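PDB 7OEC: DNA polymerase II large subunit from Pyrococcus horikoshii, which includes an intein, the part crystallised here, that probably excises itself from the polymerase precursor by protein splicing and joins the flanking sequences. Local coordinates for residues N3-P6 with G7-I11; V13-G17 with T18-V22; S54-P57 with E58-K61; E91-V94 with D95-V98. The protein carries 2 engineered substitutions. One frame throughout, in Å; residues are numbered along the deposited sequence.

Contact 1: residues N3-P6 with G7-I11; sequences NAFP and GDTRI. Engineered in segment 3-6: A4 (natural residue Cys).
P6 and T9 close a type I beta turn, the corner by which the buried start of this intein (HINT) fold swings into strand 10-15. Two donors of T9 converge on P6 O. The backbone T9 N stands 3.0 Å from P6 O with an N-H...O angle of 163°, well above the carbonyl plane; the hydroxyl T9 OG1 comes in at 2.8 Å to P6 O, closer to that plane. One residue can use both donors because its chi1 of -59° sets OG1 beside its own backbone N. The proline ring runs at a slant past the threonine, its CD 3.4 Å from T9 OG1, which packs the hydroxyl against the same residue it bonds. The nearest F5 side-chain atom to the turn is CB, 3.6 Å from T9 OG1; its ring leads away and meets H96, while L24 and I161 also touch it. A4, engineered in place of the natural Cys, precedes this corner; in inteins such a cysteine is typically the nucleophile that starts splicing, so the substitution probably blocks that step. At the exposed end D8 OD1 rests 3.6 Å from P6 CB, and R10 NH1 reaches back to D8 O at 2.9 Å, N-H...O 169°, with the oxygen in the guanidinium plane.

Contact 2: residues V13-G17 with T18-V22; sequences VQING and TPQRV
Water 1 bridges T18 and N16 across the tip of a beta hairpin, 2.6 Å from T18 OG1 and 2.7 Å from N16 O, to which it donates. Beneath it the chain reverses in a type I' turn from I15 to T18, with positive phi at both N16 and G17, the usual geometry for a tight two-residue connection. Backbone bonding is regular on the way down: I15 and T18 exchange two bonds, and in the next hydrogen-bonded pair V13 N lies 2.9 Å from Q20 O with an N-H...O angle of 176°. Between them, in the non-hydrogen-bonded pair of Q14 and P19, P19 CA approaches V13 O at 3.3 Å in a CA-H...O contact. V13, I15, T18 and Q20 share one face. There V13 CG2 meets V22 CG2 at 4.0 Å, the two valines crossing at about a right angle, and I15 CD1 lies 4.1 Å from V22 CG1. Q20, with CG held between its backbone N and carbonyl carbon (chi1 56°), passes across I15, its CG 4.1 Å from V13 CG2. An alanine in place of Q20 would remove the chain beyond CB, which is likely to uncover I15 and open a gap beside V13 CG2. Strand 10-15 lies between its hairpin partner 18-23 and strand 50-56: V13 and I15 pack on I50, while Q14 and P19, on the other face, rest against Y53.

Contact 3: residues S54-P57 with E58-K61; sequences SFNP and EEGK
N56 O accepts from three backbone N-H groups: E59 N closes the tight turn, while K61 N and, weakly, G60 N belong to a G1 beta bulge in which both residues face N56. E59 N and K61 N reach N56 O from opposite faces of the carbonyl plane, each at 3.2 Å. Positive phi at G60 suits the glycine of such a bulge. N56 also works through its side chain: with CG anti to the backbone N (chi1 177°), OD1 reaches forward to accept from E58 N at 2.9 Å, forming an Asx turn, the donor standing above the amide plane. N56 N, in turn, meets K61 O at 2.8 Å along a nearly straight path, N-H...O 175°. F55 lies along the strands' junction: K61 O sits 3.8 Å above one face of its ring, toward the rim, and F55 CZ comes within 3.4 Å of G60 C. Were F55 an alanine, G60 and K61 O would probably lose the flat surface that backs the bulge, leaving a gap there. On the exposed side K61 NZ makes a salt bridge to E59 OE1, its hydrogen bond weak. The turn links strand 50-56 to strand 61-74, where F55 packs on V62 and N56 on V63, while F55 O takes a bond from T158 OG1 of strand 158-161.

Contact 4: residues E91-V94 with D95-V98; sequences ETTV and DHPV
T92 and H96 make the tight side of this turn, and V94 and D95 its looser, partly exposed side. T92 CB lies 3.5 Å from H96 CB, the two side chains crossing at about a right angle, and T92 CG2 stands 4.0 Å above one face of the imidazole, toward its rim. H96 CG is anti to the backbone N (chi1 -162°), which carries the ring back across T92, while T93 OG1 lies at the ring edge. A second hold comes from H96 ND1, which donates to P97 O at 2.7 Å, close to the ring plane, with an N-H...O angle of 158°; together these contacts restrict rotation of the imidazole. The type I turn from T93 to H96 is closed by H96 N to T93 O at 3.0 Å, and T92 OG1 donates to that same oxygen from the opposite face of the carbonyl. On the looser side water 2 joins T93 OG1, 2.8 Å away, to D95 N at 2.9 Å, and V94 and D95 lie side by side with V94 CG2 3.9 Å from D95 OD1. T93 OG1 also accepts from A4 N. The spacing of T93 and H96 matches the TxxH motif of intein block B, whose histidine typically assists the first acyl shift. The turn leads from strand 89-93, beside strand 79-84, into strand 97-102, which pairs with strand 105-110; V94 packs on I80 and V98 on F82.

How the contacts relate
Contacts 1 and 4 are the buried pair, with centres about 10 Å apart; they touch directly, A4 O lying 3.0 Å from T93 N in a probable hydrogen bond, so the start of the chain rests on the 91-98 turn. Contacts 2 and 3 are only partly buried hairpin ends in the same sheet, where strand 10-15 of contact 2 neighbours strand 50-56 of contact 3. Contact 2 continues contact 1 along strand 10-15 and touches it, whereas contact 3 meets none of the others. Both buried turns have a threonine hydroxyl donating to a turn carbonyl, and contact 4 adds an imidazole; the hairpins rest mainly on paired backbone bonds, with a salt bridge at the surface of contact 3. Bridging waters occur in contacts 2 and 4.

Contact 1: residues N3-P6 with G7-I11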
ATOM      1  N   ASN A   3       6.053   9.637  -3.160  1.00 33.80           N
ATOM      2  CA  ASN A   3       5.741   8.613  -2.172  1.00 33.37           C
ATOM      3  C   ASN A   3       5.567   7.279  -2.877  1.00 27.91           C
ATOM      4  O   ASN A   3       4.979   7.224  -3.961  1.00 29.57           O
ATOM      5  CB  ASN A   3       4.465   8.971  -1.426  1.00 40.06           C
ATOM      6  CG  ASN A   3       4.605  10.232  -0.610  1.00 46.31           C
ATOM      7  OD1 ASN A   3       5.695  10.599  -0.146  1.00 47.73           O
ATOM      8  ND2 ASN A   3       3.494  10.910  -0.429  1.00 50.56           N
ATOM      9  N   ALA A   4       6.126   6.212  -2.300  1.00 23.94           N
ATOM     10  CA  ALA A   4       6.114   4.945  -3.023  1.00 19.86           C
ATOM     11  C   ALA A   4       6.363   3.791  -2.051  1.00 18.00           C
ATOM     12  O   ALA A   4       6.623   3.985  -0.862  1.00 18.77           O
ATOM     13  CB  ALA A   4       7.181   4.963  -4.129  1.00 23.30           C
ATOM     14  N   PHE A   5       6.288   2.582  -2.572  1.00 18.23           N
ATOM     15  CA  PHE A   5       6.581   1.348  -1.883  1.00 18.06           C
ATOM     16  C   PHE A   5       7.671   0.594  -2.644  1.00 17.16           C
ATOM     17  O   PHE A   5       7.835   0.749  -3.862  1.00 18.69           O
ATOM     18  CB  PHE A   5       5.352   0.436  -1.935  1.00 18.66           C
ATOM     19  CG  PHE A   5       4.106   0.963  -1.312  1.00 18.13           C
ATOM     20  CD1 PHE A   5       3.905   0.853   0.030  1.00 19.77           C
ATOM     21  CD2 PHE A   5       3.099   1.470  -2.074  1.00 22.83           C
ATOM     22  CE1 PHE A   5       2.738   1.269   0.616  1.00 21.13           C
ATOM     23  CE2 PHE A   5       1.933   1.839  -1.499  1.00 24.06           C
ATOM     24  CZ  PHE A   5       1.746   1.737  -0.152  1.00 21.87           C
ATOM     25  N   PRO A   6       8.371  -0.301  -1.965  1.00 16.33           N
ATOM     26  CA  PRO A   6       9.252  -1.226  -2.675  1.00 16.97           C
ATOM     27  C   PRO A   6       8.452  -2.155  -3.581  1.00 17.53           C
ATOM     28  O   PRO A   6       7.307  -2.511  -3.293  1.00 19.23           O
ATOM     29  CB  PRO A   6       9.937  -2.001  -1.549  1.00 21.18           C
ATOM     30  CG  PRO A   6       9.193  -1.729  -0.355  1.00 24.05           C
ATOM     31  CD  PRO A   6       8.360  -0.519  -0.514  1.00 19.11           C
ATOM     32  N   GLY A   7       9.076  -2.554  -4.687  1.00 18.95           N
ATOM     33  CA  GLY A   7       8.404  -3.389  -5.659  1.00 18.99           C
ATOM     34  C   GLY A   7       7.973  -4.741  -5.144  1.00 18.78           C
ATOM     35  O   GLY A   7       7.060  -5.329  -5.723  1.00 20.03           O
ATOM     36  N   ASP A   8       8.607  -5.257  -4.090  1.00 18.86           N
ATOM     37  CA  ASP A   8       8.201  -6.553  -3.554  1.00 20.56           C
ATOM     38  C   ASP A   8       7.003  -6.468  -2.613  1.00 19.61           C
ATOM     39  O   ASP A   8       6.542  -7.497  -2.125  1.00 21.82           O
ATOM     40  CB  ASP A   8       9.383  -7.281  -2.902  1.00 24.96           C
ATOM     41  CG  ASP A   8       9.923  -6.595  -1.653  1.00 32.60           C
ATOM     42  OD1 ASP A   8       9.382  -5.556  -1.252  1.00 32.58           O
ATOM     43  OD2 ASP A   8      10.917  -7.123  -1.062  1.00 39.52           O
ATOM     44  N   THR A   9       6.452  -5.283  -2.402  1.00 19.66           N
ATOM     45  CA  THR A   9       5.234  -5.145  -1.626  1.00 17.70           C
ATOM     46  C   THR A   9       4.102  -5.843  -2.351  1.00 18.25           C
ATOM     47  O   THR A   9       3.942  -5.684  -3.564  1.00 20.59           O
ATOM     48  CB  THR A   9       4.897  -3.660  -1.522  1.00 16.89           C
ATOM     49  OG1 THR A   9       5.949  -2.927  -0.894  1.00 18.82           O
ATOM     50  CG2 THR A   9       3.633  -3.418  -0.727  1.00 18.89           C
ATOM     51  N   ARG A  10       3.304  -6.598  -1.605  1.00 17.89           N
ATOM     52  CA  ARG A  10       2.174  -7.289  -2.194  1.00 18.32           C
ATOM     53  C   ARG A  10       0.932  -6.438  -2.023  1.00 18.05           C
ATOM     54  O   ARG A  10       0.773  -5.732  -1.017  1.00 18.76           O
ATOM     55  CB  ARG A  10       1.959  -8.662  -1.562  1.00 20.87           C
ATOM     56  CG  ARG A  10       2.963  -9.715  -2.030  1.00 30.27           C
ATOM     57  CD  ARG A  10       4.296  -9.572  -1.349  1.00 42.54           C
ATOM     58  NE  ARG A  10       4.236  -9.765   0.105  1.00 47.21           N
ATOM     59  CZ  ARG A  10       5.057  -9.169   0.982  1.00 46.30           C
ATOM     60  NH1 ARG A  10       6.017  -8.310   0.560  1.00 41.80           N
ATOM     61  NH2 ARG A  10       4.888  -9.412   2.289  1.00 44.23           N
ATOM     62  N   ILE A  11       0.054  -6.496  -3.015  1.00 18.71           N
ATOM     63  CA  ILE A  11      -1.193  -5.762  -2.969  1.00 18.86           C
ATOM     64  C   ILE A  11      -2.376  -6.648  -3.362  1.00 18.57           C
ATOM     65  O   ILE A  11      -2.271  -7.492  -4.264  1.00 19.19           O
ATOM     66  CB  ILE A  11      -1.108  -4.510  -3.856  1.00 20.43           C
ATOM     67  CG1 ILE A  11      -2.330  -3.633  -3.657  1.00 21.35           C
ATOM     68  CG2 ILE A  11      -0.846  -4.907  -5.240  1.00 24.17           C
ATOM     69  CD1 ILE A  11      -2.127  -2.228  -4.197  1.00 26.00           C
TER

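Contact 2: residues V13-G17 with T18-V22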
ATOM      1  N   VAL A  13      -5.723  -7.449  -5.061  1.00 21.17           N
ATOM      2  CA  VAL A  13      -6.417  -7.052  -6.267  1.00 20.41           C
ATOM      3  C   VAL A  13      -7.436  -8.125  -6.627  1.00 21.99           C
ATOM      4  O   VAL A  13      -7.466  -9.223  -6.068  1.00 24.19           O
ATOM      5  CB  VAL A  13      -5.447  -6.824  -7.450  1.00 19.91           C
ATOM      6  CG1 VAL A  13      -4.524  -5.615  -7.137  1.00 22.09           C
ATOM      7  CG2 VAL A  13      -4.634  -8.053  -7.801  1.00 22.71           C
ATOM      8  N   GLN A  14      -8.304  -7.766  -7.554  1.00 21.11           N
ATOM      9  CA  GLN A  14      -9.246  -8.683  -8.158  1.00 25.06           C
ATOM     10  C   GLN A  14      -8.900  -8.729  -9.635  1.00 22.41           C
ATOM     11  O   GLN A  14      -8.982  -7.699 -10.318  1.00 23.63           O
ATOM     12  CB  GLN A  14     -10.667  -8.164  -7.995  1.00 26.95           C
ATOM     13  CG  GLN A  14     -11.626  -9.251  -8.396  1.00 31.71           C
ATOM     14  CD  GLN A  14     -13.003  -8.786  -8.477  1.00 38.53           C
ATOM     15  OE1 GLN A  14     -13.834  -9.219  -7.693  1.00 42.71           O
ATOM     16  NE2 GLN A  14     -13.285  -7.890  -9.431  1.00 39.79           N
ATOM     17  N   ILE A  15      -8.476  -9.893 -10.123  1.00 24.07           N
ATOM     18  CA  ILE A  15      -8.087 -10.041 -11.523  1.00 24.95           C
ATOM     19  C   ILE A  15      -9.087 -10.981 -12.176  1.00 25.93           C
ATOM     20  O   ILE A  15      -9.250 -12.129 -11.737  1.00 28.43           O
ATOM     21  CB  ILE A  15      -6.648 -10.552 -11.704  1.00 24.65           C
ATOM     22  CG1 ILE A  15      -5.637  -9.563 -11.096  1.00 25.65           C
ATOM     23  CG2 ILE A  15      -6.397 -10.752 -13.201  1.00 27.41           C
ATOM     24  CD1 ILE A  15      -4.243  -9.994 -11.155  1.00 26.64           C
ATOM     25  N   ASN A  16      -9.807 -10.472 -13.167  1.00 26.56           N
ATOM     26  CA  ASN A  16     -10.819 -11.248 -13.860  1.00 28.54           C
ATOM     27  C   ASN A  16     -11.742 -11.963 -12.870  1.00 31.40           C
ATOM     28  O   ASN A  16     -12.046 -13.154 -13.004  1.00 33.37           O
ATOM     29  CB  ASN A  16     -10.203 -12.262 -14.824  1.00 30.58           C
ATOM     30  CG  ASN A  16      -9.500 -11.633 -16.015  1.00 34.63           C
ATOM     31  OD1 ASN A  16      -8.261 -11.705 -16.158  1.00 36.31           O
ATOM     32  ND2 ASN A  16     -10.284 -11.106 -16.922  1.00 40.50           N
ATOM     33  N   GLY A  17     -12.193 -11.214 -11.867  1.00 33.06           N
ATOM     34  CA  GLY A  17     -13.127 -11.702 -10.880  1.00 36.09           C
ATOM     35  C   GLY A  17     -12.558 -12.540  -9.749  1.00 35.12           C
ATOM     36  O   GLY A  17     -13.340 -12.965  -8.892  1.00 39.88           O
ATOM     37  N   THR A  18     -11.234 -12.829  -9.725  1.00 30.99           N
ATOM     38  CA  THR A  18     -10.600 -13.687  -8.714  1.00 31.23           C
ATOM     39  C   THR A  18      -9.752 -12.832  -7.798  1.00 28.80           C
ATOM     40  O   THR A  18      -8.845 -12.152  -8.292  1.00 27.41           O
ATOM     41  CB  THR A  18      -9.666 -14.739  -9.386  1.00 35.35           C
ATOM     42  OG1 THR A  18     -10.414 -15.609 -10.230  1.00 38.74           O
ATOM     43  CG2 THR A  18      -8.956 -15.601  -8.356  1.00 36.61           C
ATOM     44  N   PRO A  19      -9.949 -12.867  -6.487  1.00 28.10           N
ATOM     45  CA  PRO A  19      -9.049 -12.116  -5.613  1.00 30.80           C
ATOM     46  C   PRO A  19      -7.696 -12.784  -5.530  1.00 32.73           C
ATOM     47  O   PRO A  19      -7.568 -14.015  -5.543  1.00 36.74           O
ATOM     48  CB  PRO A  19      -9.764 -12.095  -4.257  1.00 34.89           C
ATOM     49  CG  PRO A  19     -10.733 -13.144  -4.306  1.00 36.06           C
ATOM     50  CD  PRO A  19     -11.040 -13.508  -5.745  1.00 32.87           C
ATOM     51  N   GLN A  20      -6.680 -11.936  -5.443  1.00 29.96           N
ATOM     52  CA  GLN A  20      -5.340 -12.440  -5.239  1.00 30.59           C
ATOM     53  C   GLN A  20      -4.397 -11.319  -4.917  1.00 28.56           C
ATOM     54  O   GLN A  20      -4.742 -10.146  -5.033  1.00 26.80           O
ATOM     55  CB  GLN A  20      -4.821 -13.045  -6.498  1.00 32.14           C
ATOM     56  CG  GLN A  20      -4.866 -12.126  -7.608  1.00 32.58           C
ATOM     57  CD  GLN A  20      -4.894 -12.919  -8.854  1.00 36.37           C
ATOM     58  OE1 GLN A  20      -5.961 -13.278  -9.371  1.00 41.65           O
ATOM     59  NE2 GLN A  20      -3.711 -13.276  -9.322  1.00 38.84           N
ATOM     60  N   ARG A  21      -3.179 -11.703  -4.570  1.00 26.77           N
ATOM     61  CA  ARG A  21      -2.136 -10.752  -4.239  1.00 23.91           C
ATOM     62  C   ARG A  21      -1.099 -10.767  -5.345  1.00 22.62           C
ATOM     63  O   ARG A  21      -0.725 -11.833  -5.837  1.00 26.88           O
ATOM     64  CB  ARG A  21      -1.489 -11.059  -2.892  1.00 28.54           C
ATOM     65  CG  ARG A  21      -2.315 -10.603  -1.768  1.00 32.40           C
ATOM     66  CD  ARG A  21      -1.486 -10.758  -0.527  1.00 39.78           C
ATOM     67  NE  ARG A  21      -2.411 -11.189   0.452  1.00 45.33           N
ATOM     68  CZ  ARG A  21      -2.111 -11.759   1.592  1.00 46.92           C
ATOM     69  NH1 ARG A  21      -3.164 -12.081   2.322  1.00 53.32           N
ATOM     70  NH2 ARG A  21      -0.835 -12.041   1.957  1.00 38.80           N
ATOM     71  N   VAL A  22      -0.671  -9.584  -5.772  1.00 21.62           N
ATOM     72  CA  VAL A  22       0.444  -9.477  -6.709  1.00 20.04           C
ATOM     73  C   VAL A  22       1.442  -8.501  -6.120  1.00 18.87           C
ATOM     74  O   VAL A  22       1.083  -7.643  -5.326  1.00 22.18           O
ATOM     75  CB  VAL A  22       0.012  -9.003  -8.108  1.00 22.08           C
ATOM     76  CG1 VAL A  22      -0.952  -9.982  -8.727  1.00 26.22           C
ATOM     77  CG2 VAL A  22      -0.628  -7.664  -8.035  1.00 22.38           C
TER
HETATM   78  O   HOH W   1     -10.185 -15.155 -12.808  1.00 30.37           O

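Contact 3: residues S54-P57 with E58-K61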
ATOM      1  N   SER A  54      -9.783  -1.679  -1.771  1.00 24.63           N
ATOM      2  CA  SER A  54      -9.533  -0.502  -0.961  0.58 20.83           C
ATOM      3  C   SER A  54     -10.355  -0.611   0.308  1.00 23.07           C
ATOM      4  O   SER A  54     -11.214  -1.469   0.458  1.00 25.08           O
ATOM      5  CB  SER A  54      -9.913   0.813  -1.670  0.58 22.72           C
ATOM      6  OG  SER A  54      -9.113   1.054  -2.798  0.58 24.06           O
ATOM      7  N   PHE A  55     -10.076   0.271   1.232  1.00 25.56           N
ATOM      8  CA  PHE A  55     -10.849   0.378   2.451  1.00 25.14           C
ATOM      9  C   PHE A  55     -11.499   1.753   2.448  1.00 23.80           C
ATOM     10  O   PHE A  55     -10.813   2.770   2.263  1.00 25.77           O
ATOM     11  CB  PHE A  55      -9.962   0.200   3.687  1.00 26.39           C
ATOM     12  CG  PHE A  55     -10.733  -0.086   4.935  1.00 27.71           C
ATOM     13  CD1 PHE A  55     -11.000   0.909   5.865  1.00 30.60           C
ATOM     14  CD2 PHE A  55     -11.253  -1.358   5.149  1.00 30.41           C
ATOM     15  CE1 PHE A  55     -11.742   0.613   6.992  1.00 31.71           C
ATOM     16  CE2 PHE A  55     -12.001  -1.642   6.274  1.00 31.05           C
ATOM     17  CZ  PHE A  55     -12.233  -0.666   7.198  1.00 30.76           C
ATOM     18  N   ASN A  56     -12.829   1.770   2.606  1.00 22.87           N
ATOM     19  CA  ASN A  56     -13.606   2.989   2.655  1.00 22.37           C
ATOM     20  C   ASN A  56     -13.769   3.372   4.116  1.00 24.18           C
ATOM     21  O   ASN A  56     -14.572   2.742   4.844  1.00 24.84           O
ATOM     22  CB  ASN A  56     -14.969   2.805   2.020  1.00 21.86           C
ATOM     23  CG  ASN A  56     -15.781   4.028   2.141  1.00 26.24           C
ATOM     24  OD1 ASN A  56     -15.284   5.063   2.601  1.00 28.94           O
ATOM     25  ND2 ASN A  56     -17.016   3.962   1.699  1.00 27.85           N
ATOM     26  N   PRO A  57     -13.014   4.375   4.575  1.00 24.00           N
ATOM     27  CA  PRO A  57     -13.085   4.728   5.995  1.00 25.98           C
ATOM     28  C   PRO A  57     -14.402   5.352   6.374  1.00 26.63           C
ATOM     29  O   PRO A  57     -14.731   5.371   7.559  1.00 27.94           O
ATOM     30  CB  PRO A  57     -11.935   5.718   6.171  1.00 29.69           C
ATOM     31  CG  PRO A  57     -11.819   6.405   4.784  1.00 30.28           C
ATOM     32  CD  PRO A  57     -12.114   5.281   3.809  1.00 26.04           C
ATOM     33  N   GLU A  58     -15.183   5.865   5.429  1.00 26.11           N
ATOM     34  CA  GLU A  58     -16.433   6.499   5.834  1.00 26.38           C
ATOM     35  C   GLU A  58     -17.469   5.469   6.255  1.00 27.01           C
ATOM     36  O   GLU A  58     -18.441   5.818   6.942  1.00 30.63           O
ATOM     37  CB  GLU A  58     -17.000   7.351   4.694  1.00 25.97           C
ATOM     38  CG  GLU A  58     -16.183   8.601   4.402  1.00 28.49           C
ATOM     39  CD  GLU A  58     -16.663   9.440   3.194  1.00 34.55           C
ATOM     40  OE1 GLU A  58     -17.772   9.207   2.686  1.00 35.81           O
ATOM     41  OE2 GLU A  58     -15.948  10.394   2.775  1.00 37.90           O
ATOM     42  N   GLU A  59     -17.290   4.212   5.814  1.00 26.23           N
ATOM     43  CA  GLU A  59     -18.228   3.123   6.077  1.00 25.81           C
ATOM     44  C   GLU A  59     -17.547   1.933   6.721  1.00 27.35           C
ATOM     45  O   GLU A  59     -18.230   0.984   7.102  1.00 30.32           O
ATOM     46  CB  GLU A  59     -19.001   2.693   4.800  1.00 26.80           C
ATOM     47  CG  GLU A  59     -19.925   3.806   4.390  1.00 29.01           C
ATOM     48  CD  GLU A  59     -20.888   3.518   3.231  1.00 29.21           C
ATOM     49  OE1 GLU A  59     -20.713   2.523   2.491  1.00 30.46           O
ATOM     50  OE2 GLU A  59     -21.817   4.366   3.055  1.00 32.43           O
ATOM     51  N   GLY A  60     -16.233   1.971   6.898  1.00 28.26           N
ATOM     52  CA  GLY A  60     -15.555   0.852   7.530  1.00 31.44           C
ATOM     53  C   GLY A  60     -15.630  -0.412   6.700  1.00 31.72           C
ATOM     54  O   GLY A  60     -15.702  -1.521   7.248  1.00 36.12           O
ATOM     55  N   LYS A  61     -15.647  -0.276   5.372  1.00 28.35           N
ATOM     56  CA  LYS A  61     -15.931  -1.427   4.510  1.00 30.94           C
ATOM     57  C   LYS A  61     -14.825  -1.591   3.473  1.00 26.99           C
ATOM     58  O   LYS A  61     -14.299  -0.614   2.957  1.00 25.06           O
ATOM     59  CB  LYS A  61     -17.249  -1.238   3.700  1.00 39.36           C
ATOM     60  CG  LYS A  61     -18.510  -1.486   4.453  1.00 47.84           C
ATOM     61  CD  LYS A  61     -19.676  -1.656   3.475  1.00 54.56           C
ATOM     62  CE  LYS A  61     -19.555  -0.699   2.275  1.00 59.41           C
ATOM     63  NZ  LYS A  61     -20.797  -0.523   1.501  1.00 62.71           N
TER

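Contact 4: residues E91-V94 with D95-V98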
ATOM      1  N   GLU A  91       6.800  -1.752   4.251  1.00 18.05           N
ATOM      2  CA  GLU A  91       7.814  -0.726   4.051  1.00 16.98           C
ATOM      3  C   GLU A  91       7.262   0.342   3.136  1.00 17.95           C
ATOM      4  O   GLU A  91       6.549   0.027   2.181  1.00 18.14           O
ATOM      5  CB  GLU A  91       9.069  -1.299   3.365  1.00 20.47           C
ATOM      6  CG  GLU A  91       9.760  -2.321   4.226  1.00 25.04           C
ATOM      7  CD  GLU A  91      10.934  -3.010   3.562  1.00 32.14           C
ATOM      8  OE1 GLU A  91      11.248  -2.743   2.378  1.00 37.42           O
ATOM      9  OE2 GLU A  91      11.567  -3.822   4.252  1.00 34.14           O
ATOM     10  N   THR A  92       7.600   1.601   3.420  1.00 17.78           N
ATOM     11  CA  THR A  92       7.216   2.710   2.557  1.00 17.62           C
ATOM     12  C   THR A  92       8.340   3.727   2.489  1.00 17.88           C
ATOM     13  O   THR A  92       9.266   3.697   3.292  1.00 20.10           O
ATOM     14  CB  THR A  92       5.987   3.469   3.046  1.00 21.19           C
ATOM     15  OG1 THR A  92       6.315   4.213   4.245  1.00 23.45           O
ATOM     16  CG2 THR A  92       4.849   2.551   3.402  1.00 22.92           C
ATOM     17  N   THR A  93       8.264   4.631   1.524  1.00 18.79           N
ATOM     18  CA  THR A  93       9.214   5.732   1.576  1.00 19.26           C
ATOM     19  C   THR A  93       8.967   6.632   2.801  1.00 20.17           C
ATOM     20  O   THR A  93       7.906   6.604   3.439  1.00 19.69           O
ATOM     21  CB  THR A  93       9.182   6.539   0.289  1.00 22.40           C
ATOM     22  OG1 THR A  93       7.857   6.986   0.091  1.00 22.84           O
ATOM     23  CG2 THR A  93       9.617   5.749  -0.920  1.00 23.65           C
ATOM     24  N   VAL A  94       9.985   7.441   3.136  1.00 22.87           N
ATOM     25  CA  VAL A  94      10.019   8.089   4.454  1.00 24.98           C
ATOM     26  C   VAL A  94       8.822   8.997   4.685  1.00 24.85           C
ATOM     27  O   VAL A  94       8.419   9.175   5.836  1.00 25.79           O
ATOM     28  CB  VAL A  94      11.332   8.860   4.672  1.00 31.87           C
ATOM     29  CG1 VAL A  94      12.397   7.932   4.622  1.00 38.80           C
ATOM     30  CG2 VAL A  94      11.513   9.952   3.664  1.00 32.27           C
ATOM     31  N   ASP A  95       8.320   9.688   3.646  1.00 24.26           N
ATOM     32  CA  ASP A  95       7.220  10.650   3.794  1.00 25.53           C
ATOM     33  C   ASP A  95       5.879  10.086   3.354  1.00 23.99           C
ATOM     34  O   ASP A  95       4.904  10.838   3.243  1.00 27.59           O
ATOM     35  CB  ASP A  95       7.489  11.927   2.991  1.00 30.45           C
ATOM     36  CG  ASP A  95       8.651  12.728   3.555  1.00 38.30           C
ATOM     37  OD1 ASP A  95       8.876  12.661   4.776  1.00 39.49           O
ATOM     38  OD2 ASP A  95       9.374  13.385   2.790  1.00 45.53           O
ATOM     39  N   HIS A  96       5.818   8.797   3.086  1.00 21.42           N
ATOM     40  CA  HIS A  96       4.609   8.196   2.574  1.00 19.58           C
ATOM     41  C   HIS A  96       3.519   8.292   3.634  1.00 18.73           C
ATOM     42  O   HIS A  96       3.771   7.977   4.797  1.00 21.11           O
ATOM     43  CB  HIS A  96       4.866   6.704   2.341  1.00 20.95           C
ATOM     44  CG  HIS A  96       3.870   6.038   1.438  1.00 20.14           C
ATOM     45  ND1 HIS A  96       2.584   5.712   1.823  1.00 20.64           N
ATOM     46  CD2 HIS A  96       3.987   5.634   0.152  1.00 23.71           C
ATOM     47  CE1 HIS A  96       1.957   5.130   0.813  1.00 21.00           C
ATOM     48  NE2 HIS A  96       2.786   5.076  -0.213  1.00 24.10           N
ATOM     49  N   PRO A  97       2.298   8.631   3.263  1.00 20.06           N
ATOM     50  CA  PRO A  97       1.208   8.557   4.244  1.00 20.00           C
ATOM     51  C   PRO A  97       0.968   7.131   4.721  1.00 18.17           C
ATOM     52  O   PRO A  97       0.947   6.181   3.935  1.00 20.75           O
ATOM     53  CB  PRO A  97      -0.008   9.073   3.483  1.00 21.17           C
ATOM     54  CG  PRO A  97       0.404   9.096   2.084  1.00 26.99           C
ATOM     55  CD  PRO A  97       1.855   9.152   1.963  1.00 21.75           C
ATOM     56  N   VAL A  98       0.728   7.002   6.020  1.00 18.29           N
ATOM     57  CA  VAL A  98       0.431   5.739   6.679  1.00 17.93           C
ATOM     58  C   VAL A  98      -0.802   5.989   7.529  1.00 17.67           C
ATOM     59  O   VAL A  98      -0.905   7.026   8.196  1.00 21.96           O
ATOM     60  CB  VAL A  98       1.629   5.309   7.559  1.00 19.78           C
ATOM     61  CG1 VAL A  98       1.299   4.046   8.409  1.00 19.21           C
ATOM     62  CG2 VAL A  98       2.843   4.980   6.673  1.00 21.27           C
TER
HETATM   63  O   HOH W   2       8.576   9.569   0.724  1.00 33.17           O